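Local coordinates for gentamicin resistance protein (Enterococcus gallinarum, PDB 6CTZ) that probably confers resistance to gentamicin, kanamycin and related aminoglycosides by phosphorylating their 2''-hydroxyl, and binds guanine nucleotide together with magnesium, at residues A[3-15]-A[74-86]. The protein carries 2 engineered substitutions. Numbering follows the deposited sequence.
Sequences HYTTMIMTQFPDI and VYIGKRSDGNPFV
Tyr75, on edge strand 73-78 of the five-stranded antiparallel sheet, meets three residues of the type I turn, Phe12 to Ile15, that follows the N-terminal helix. Its CB lies over one face of the Phe12 ring, 3.8 Å from the centroid, a CH-pi contact. Farther out, Tyr75 CD1 comes within 3.6 Å of Phe12 CD1, the two ring planes inclined at 53°. CE1 runs beside the Asp14 carboxylate, while CE2 and CZ lie under Ile15 CD1, which sits over the centre of one face of the Tyr75 ring, 3.7 Å from its centroid. At the tip, Tyr75 OH donates to Asp14 OD2 at 2.7 Å; OD2 sits at the ring edge near its plane, but the hydroxyl reaches it from above the carboxylate plane.

Beyond CG the Gln11 chain is extended (chi2 -177°), which carries its amide alongside the edge strand. There Gln11 OE1 accepts from Lys78 N at 2.9 Å, nearly straight (163°) and on a lone pair, while Gln11 NE2 donates to Lys78 O at 2.8 Å. Both backbone polar groups of one residue are thus gripped by a single amide, as a neighbouring strand might do. Between these anchors, Phe12 CE2 meets Phe85 CE1 at 3.8 Å, and Phe85 stacks on Phe42 of strand 38-43.

The helix therefore packs against the sheet of the kinase-like N-terminal lobe through an aromatic centre, without touching the nucleotide, the Phe85 side chain lying about 12 Å from GDP; the paired Gln11 bonds probably set the helix end along the edge strand.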
loop_
_atom_site.group_PDB
_atom_site.type_symbol
_atom_site.label_atom_id
_atom_site.label_comp_id
_atom_site.label_asym_id
_atom_site.label_seq_id
_atom_site.Cartn_x
_atom_site.Cartn_y
_atom_site.Cartn_z
ATOM N N HIS A 3 -11.364 19.035 -18.038
ATOM C CA HIS A 3 -12.385 18.298 -17.319
ATOM C C HIS A 3 -12.170 18.417 -15.792
ATOM O O HIS A 3 -13.042 18.778 -15.031
ATOM C CB HIS A 3 -12.358 16.844 -17.762
ATOM C CG HIS A 3 -13.249 15.947 -16.962
ATOM N ND1 HIS A 3 -14.593 16.184 -16.804
ATOM C CD2 HIS A 3 -12.986 14.815 -16.275
ATOM C CE1 HIS A 3 -15.118 15.245 -16.044
ATOM N NE2 HIS A 3 -14.159 14.412 -15.699
ATOM N N TYR A 4 -10.966 18.116 -15.379
ATOM C CA TYR A 4 -10.671 18.196 -13.953
ATOM C C TYR A 4 -10.611 19.641 -13.475
ATOM O O TYR A 4 -11.078 19.955 -12.374
ATOM C CB TYR A 4 -9.373 17.452 -13.639
ATOM C CG TYR A 4 -9.429 15.998 -14.038
ATOM C CD1 TYR A 4 -9.974 15.047 -13.188
ATOM C CD2 TYR A 4 -8.966 15.580 -15.279
ATOM C CE1 TYR A 4 -10.037 13.714 -13.552
ATOM C CE2 TYR A 4 -9.027 14.252 -15.656
ATOM C CZ TYR A 4 -9.563 13.322 -14.793
ATOM O OH TYR A 4 -9.622 12.002 -15.175
ATOM N N THR A 5 -10.055 20.541 -14.292
ATOM C CA THR A 5 -9.933 21.933 -13.868
ATOM C C THR A 5 -11.299 22.592 -13.711
ATOM O O THR A 5 -11.496 23.412 -12.808
ATOM C CB THR A 5 -9.053 22.715 -14.844
ATOM O OG1 THR A 5 -9.673 22.743 -16.135
ATOM C CG2 THR A 5 -7.692 22.053 -14.958
ATOM N N THR A 6 -12.258 22.237 -14.566
ATOM C CA THR A 6 -13.590 22.820 -14.441
ATOM C C THR A 6 -14.271 22.376 -13.153
ATOM O O THR A 6 -14.884 23.193 -12.458
ATOM C CB THR A 6 -14.438 22.482 -15.663
ATOM O OG1 THR A 6 -13.807 23.017 -16.829
ATOM C CG2 THR A 6 -15.834 23.088 -15.531
ATOM N N MET A 7 -14.162 21.088 -12.805
ATOM C CA MET A 7 -14.723 20.628 -11.540
ATOM C C MET A 7 -14.093 21.359 -10.366
ATOM O O MET A 7 -14.793 21.792 -9.442
ATOM C CB MET A 7 -14.517 19.124 -11.386
ATOM C CG MET A 7 -15.474 18.294 -12.209
ATOM S SD MET A 7 -15.415 16.555 -11.748
ATOM C CE MET A 7 -13.807 16.095 -12.389
ATOM N N ILE A 8 -12.768 21.508 -10.388
ATOM C CA ILE A 8 -12.072 22.151 -9.278
ATOM C C ILE A 8 -12.525 23.601 -9.137
ATOM O O ILE A 8 -12.888 24.061 -8.048
ATOM C CB ILE A 8 -10.552 22.038 -9.476
ATOM C CG1 ILE A 8 -10.102 20.577 -9.368
ATOM C CG2 ILE A 8 -9.823 22.884 -8.459
ATOM C CD1 ILE A 8 -8.671 20.370 -9.796
ATOM N N MET A 9 -12.534 24.338 -10.242
ATOM C CA MET A 9 -12.831 25.759 -10.127
ATOM C C MET A 9 -14.299 26.026 -9.838
ATOM O O MET A 9 -14.614 26.996 -9.142
ATOM C CB MET A 9 -12.317 26.515 -11.345
ATOM C CG MET A 9 -10.805 26.581 -11.334
ATOM S SD MET A 9 -10.149 27.754 -12.508
ATOM C CE MET A 9 -10.564 26.948 -14.055
ATOM N N THR A 10 -15.204 25.196 -10.360
ATOM C CA THR A 10 -16.621 25.334 -10.033
ATOM C C THR A 10 -16.852 25.197 -8.535
ATOM O O THR A 10 -17.582 25.988 -7.926
ATOM C CB THR A 10 -17.423 24.266 -10.774
ATOM O OG1 THR A 10 -17.369 24.516 -12.182
ATOM C CG2 THR A 10 -18.870 24.264 -10.304
ATOM N N GLN A 11 -16.237 24.185 -7.927
ATOM C CA GLN A 11 -16.534 23.848 -6.545
ATOM C C GLN A 11 -15.703 24.609 -5.526
ATOM O O GLN A 11 -16.119 24.699 -4.368
ATOM C CB GLN A 11 -16.402 22.338 -6.341
ATOM C CG GLN A 11 -17.286 21.589 -7.324
ATOM C CD GLN A 11 -17.265 20.092 -7.155
ATOM O OE1 GLN A 11 -17.099 19.573 -6.050
ATOM N NE2 GLN A 11 -17.437 19.384 -8.258
ATOM N N PHE A 12 -14.564 25.178 -5.918
ATOM C CA PHE A 12 -13.655 25.819 -4.968
ATOM C C PHE A 12 -13.298 27.209 -5.468
ATOM O O PHE A 12 -12.297 27.389 -6.171
ATOM C CB PHE A 12 -12.425 24.950 -4.722
ATOM C CG PHE A 12 -12.773 23.536 -4.389
ATOM C CD1 PHE A 12 -13.519 23.247 -3.261
ATOM C CD2 PHE A 12 -12.402 22.495 -5.231
ATOM C CE1 PHE A 12 -13.862 21.936 -2.960
ATOM C CE2 PHE A 12 -12.744 21.187 -4.933
ATOM C CZ PHE A 12 -13.475 20.913 -3.800
ATOM N N PRO A 13 -14.098 28.220 -5.117
ATOM C CA PRO A 13 -13.869 29.573 -5.646
ATOM C C PRO A 13 -12.548 30.190 -5.240
ATOM O O PRO A 13 -12.161 31.202 -5.831
ATOM C CB PRO A 13 -15.048 30.377 -5.079
ATOM C CG PRO A 13 -16.104 29.346 -4.788
ATOM C CD PRO A 13 -15.337 28.135 -4.329
ATOM N N ASP A 14 -11.857 29.648 -4.243
ATOM C CA ASP A 14 -10.578 30.208 -3.828
ATOM C C ASP A 14 -9.396 29.652 -4.611
ATOM O O ASP A 14 -8.254 30.038 -4.337
ATOM C CB ASP A 14 -10.356 30.031 -2.317
ATOM C CG ASP A 14 -10.442 28.588 -1.878
ATOM O OD1 ASP A 14 -11.186 27.811 -2.514
ATOM O OD2 ASP A 14 -9.768 28.233 -0.886
ATOM N N ILE A 15 -9.633 28.772 -5.580
ATOM C CA ILE A 15 -8.564 28.191 -6.385
ATOM C C ILE A 15 -8.612 28.814 -7.771
ATOM O O ILE A 15 -9.566 28.596 -8.529
ATOM C CB ILE A 15 -8.672 26.664 -6.458
ATOM C CG1 ILE A 15 -8.565 26.076 -5.059
ATOM C CG2 ILE A 15 -7.592 26.085 -7.373
ATOM C CD1 ILE A 15 -8.841 24.626 -5.019
ATOM N N VAL A 74 -8.032 19.456 2.397
ATOM C CA VAL A 74 -8.605 20.779 2.621
ATOM C C VAL A 74 -9.836 20.984 1.759
ATOM O O VAL A 74 -10.797 21.637 2.178
ATOM C CB VAL A 74 -7.522 21.841 2.334
ATOM C CG1 VAL A 74 -8.114 23.257 2.273
ATOM C CG2 VAL A 74 -6.420 21.751 3.379
ATOM N N TYR A 75 -9.823 20.431 0.554
ATOM C CA TYR A 75 -10.900 20.592 -0.411
ATOM C C TYR A 75 -11.587 19.248 -0.575
ATOM O O TYR A 75 -10.927 18.241 -0.853
ATOM C CB TYR A 75 -10.339 21.086 -1.741
ATOM C CG TYR A 75 -9.715 22.456 -1.596
ATOM C CD1 TYR A 75 -10.508 23.575 -1.358
ATOM C CD2 TYR A 75 -8.339 22.633 -1.682
ATOM C CE1 TYR A 75 -9.948 24.826 -1.211
ATOM C CE2 TYR A 75 -7.769 23.892 -1.541
ATOM C CZ TYR A 75 -8.579 24.983 -1.305
ATOM O OH TYR A 75 -8.021 26.235 -1.152
ATOM N N ILE A 76 -12.899 19.216 -0.362
ATOM C CA ILE A 76 -13.668 17.988 -0.487
ATOM C C ILE A 76 -14.742 18.251 -1.529
ATOM O O ILE A 76 -15.668 19.040 -1.294
ATOM C CB ILE A 76 -14.252 17.521 0.851
ATOM C CG1 ILE A 76 -13.110 17.259 1.848
ATOM C CG2 ILE A 76 -15.072 16.261 0.651
ATOM C CD1 ILE A 76 -13.540 16.636 3.155
ATOM N N GLY A 77 -14.584 17.643 -2.702
ATOM C CA GLY A 77 -15.476 17.847 -3.817
ATOM C C GLY A 77 -16.328 16.625 -4.117
ATOM O O GLY A 77 -16.220 15.571 -3.490
ATOM N N LYS A 78 -17.174 16.789 -5.123
ATOM C CA LYS A 78 -18.112 15.782 -5.551
ATOM C C LYS A 78 -18.239 15.766 -7.056
ATOM O O LYS A 78 -18.371 16.790 -7.650
ATOM C CB LYS A 78 -19.466 16.183 -4.962
ATOM C CG LYS A 78 -20.495 15.126 -4.876
ATOM C CD LYS A 78 -21.544 15.556 -3.892
ATOM C CE LYS A 78 -22.514 16.500 -4.535
ATOM N NZ LYS A 78 -22.183 17.916 -4.253
ATOM N N ARG A 79 -18.197 14.608 -7.677
ATOM C CA ARG A 79 -18.437 14.506 -9.108
ATOM C C ARG A 79 -19.942 14.378 -9.348
ATOM O O ARG A 79 -20.458 14.870 -10.300
ATOM C CB ARG A 79 -17.838 13.264 -9.702
ATOM C CG ARG A 79 -16.367 13.294 -9.735
ATOM C CD ARG A 79 -15.897 12.090 -10.452
ATOM N NE ARG A 79 -15.831 12.446 -11.813
ATOM C CZ ARG A 79 -14.763 12.360 -12.544
ATOM N NH1 ARG A 79 -13.673 11.924 -12.023
ATOM N NH2 ARG A 79 -14.817 12.759 -13.779
ATOM N N SER A 80 -20.599 13.696 -8.449
ATOM C CA SER A 80 -22.012 13.403 -8.483
ATOM C C SER A 80 -22.275 12.624 -7.221
ATOM O O SER A 80 -21.374 12.351 -6.524
ATOM C CB SER A 80 -22.384 12.619 -9.725
ATOM O OG SER A 80 -21.828 11.368 -9.657
ATOM N N ASP A 81 -23.514 12.299 -6.914
ATOM C CA ASP A 81 -23.781 11.636 -5.644
ATOM C C ASP A 81 -22.959 10.361 -5.529
ATOM O O ASP A 81 -22.908 9.557 -6.463
ATOM C CB ASP A 81 -25.266 11.314 -5.521
ATOM C CG ASP A 81 -26.103 12.545 -5.255
ATOM O OD1 ASP A 81 -25.526 13.652 -5.125
ATOM O OD2 ASP A 81 -27.337 12.405 -5.164
ATOM N N GLY A 82 -22.278 10.209 -4.394
ATOM C CA GLY A 82 -21.496 9.024 -4.116
ATOM C C GLY A 82 -20.154 8.960 -4.805
ATOM O O GLY A 82 -19.536 7.889 -4.821
ATOM N N ASN A 83 -19.673 10.070 -5.366
ATOM C CA ASN A 83 -18.427 10.102 -6.129
ATOM C C ASN A 83 -17.596 11.292 -5.654
ATOM O O ASN A 83 -17.627 12.368 -6.262
ATOM C CB ASN A 83 -18.712 10.154 -7.632
ATOM C CG ASN A 83 -19.230 8.827 -8.180
ATOM O OD1 ASN A 83 -18.450 7.922 -8.472
ATOM N ND2 ASN A 83 -20.548 8.714 -8.332
ATOM N N PRO A 84 -16.845 11.131 -4.566
ATOM C CA PRO A 84 -16.069 12.250 -4.018
ATOM C C PRO A 84 -14.722 12.409 -4.709
ATOM O O PRO A 84 -14.221 11.502 -5.373
ATOM C CB PRO A 84 -15.840 11.810 -2.569
ATOM C CG PRO A 84 -15.738 10.317 -2.676
ATOM C CD PRO A 84 -16.719 9.911 -3.750
ATOM N N PHE A 85 -14.122 13.586 -4.508
ATOM C CA PHE A 85 -12.711 13.802 -4.822
ATOM C C PHE A 85 -12.152 14.805 -3.823
ATOM O O PHE A 85 -12.909 15.483 -3.127
ATOM C CB PHE A 85 -12.473 14.190 -6.291
ATOM C CG PHE A 85 -12.939 15.572 -6.651
ATOM C CD1 PHE A 85 -12.093 16.661 -6.505
ATOM C CD2 PHE A 85 -14.205 15.779 -7.187
ATOM C CE1 PHE A 85 -12.508 17.936 -6.859
ATOM C CE2 PHE A 85 -14.622 17.056 -7.539
ATOM C CZ PHE A 85 -13.769 18.129 -7.369
ATOM N N VAL A 86 -10.825 14.858 -3.704
ATOM C CA VAL A 86 -10.221 15.737 -2.730
ATOM C C VAL A 86 -9.017 16.493 -3.207
ATOM O O VAL A 86 -8.429 16.132 -4.142
ATOM C CB VAL A 86 -9.756 14.938 -1.458
ATOM C CG1 VAL A 86 -10.941 14.318 -0.766
ATOM C CG2 VAL A 86 -8.741 13.836 -1.820
#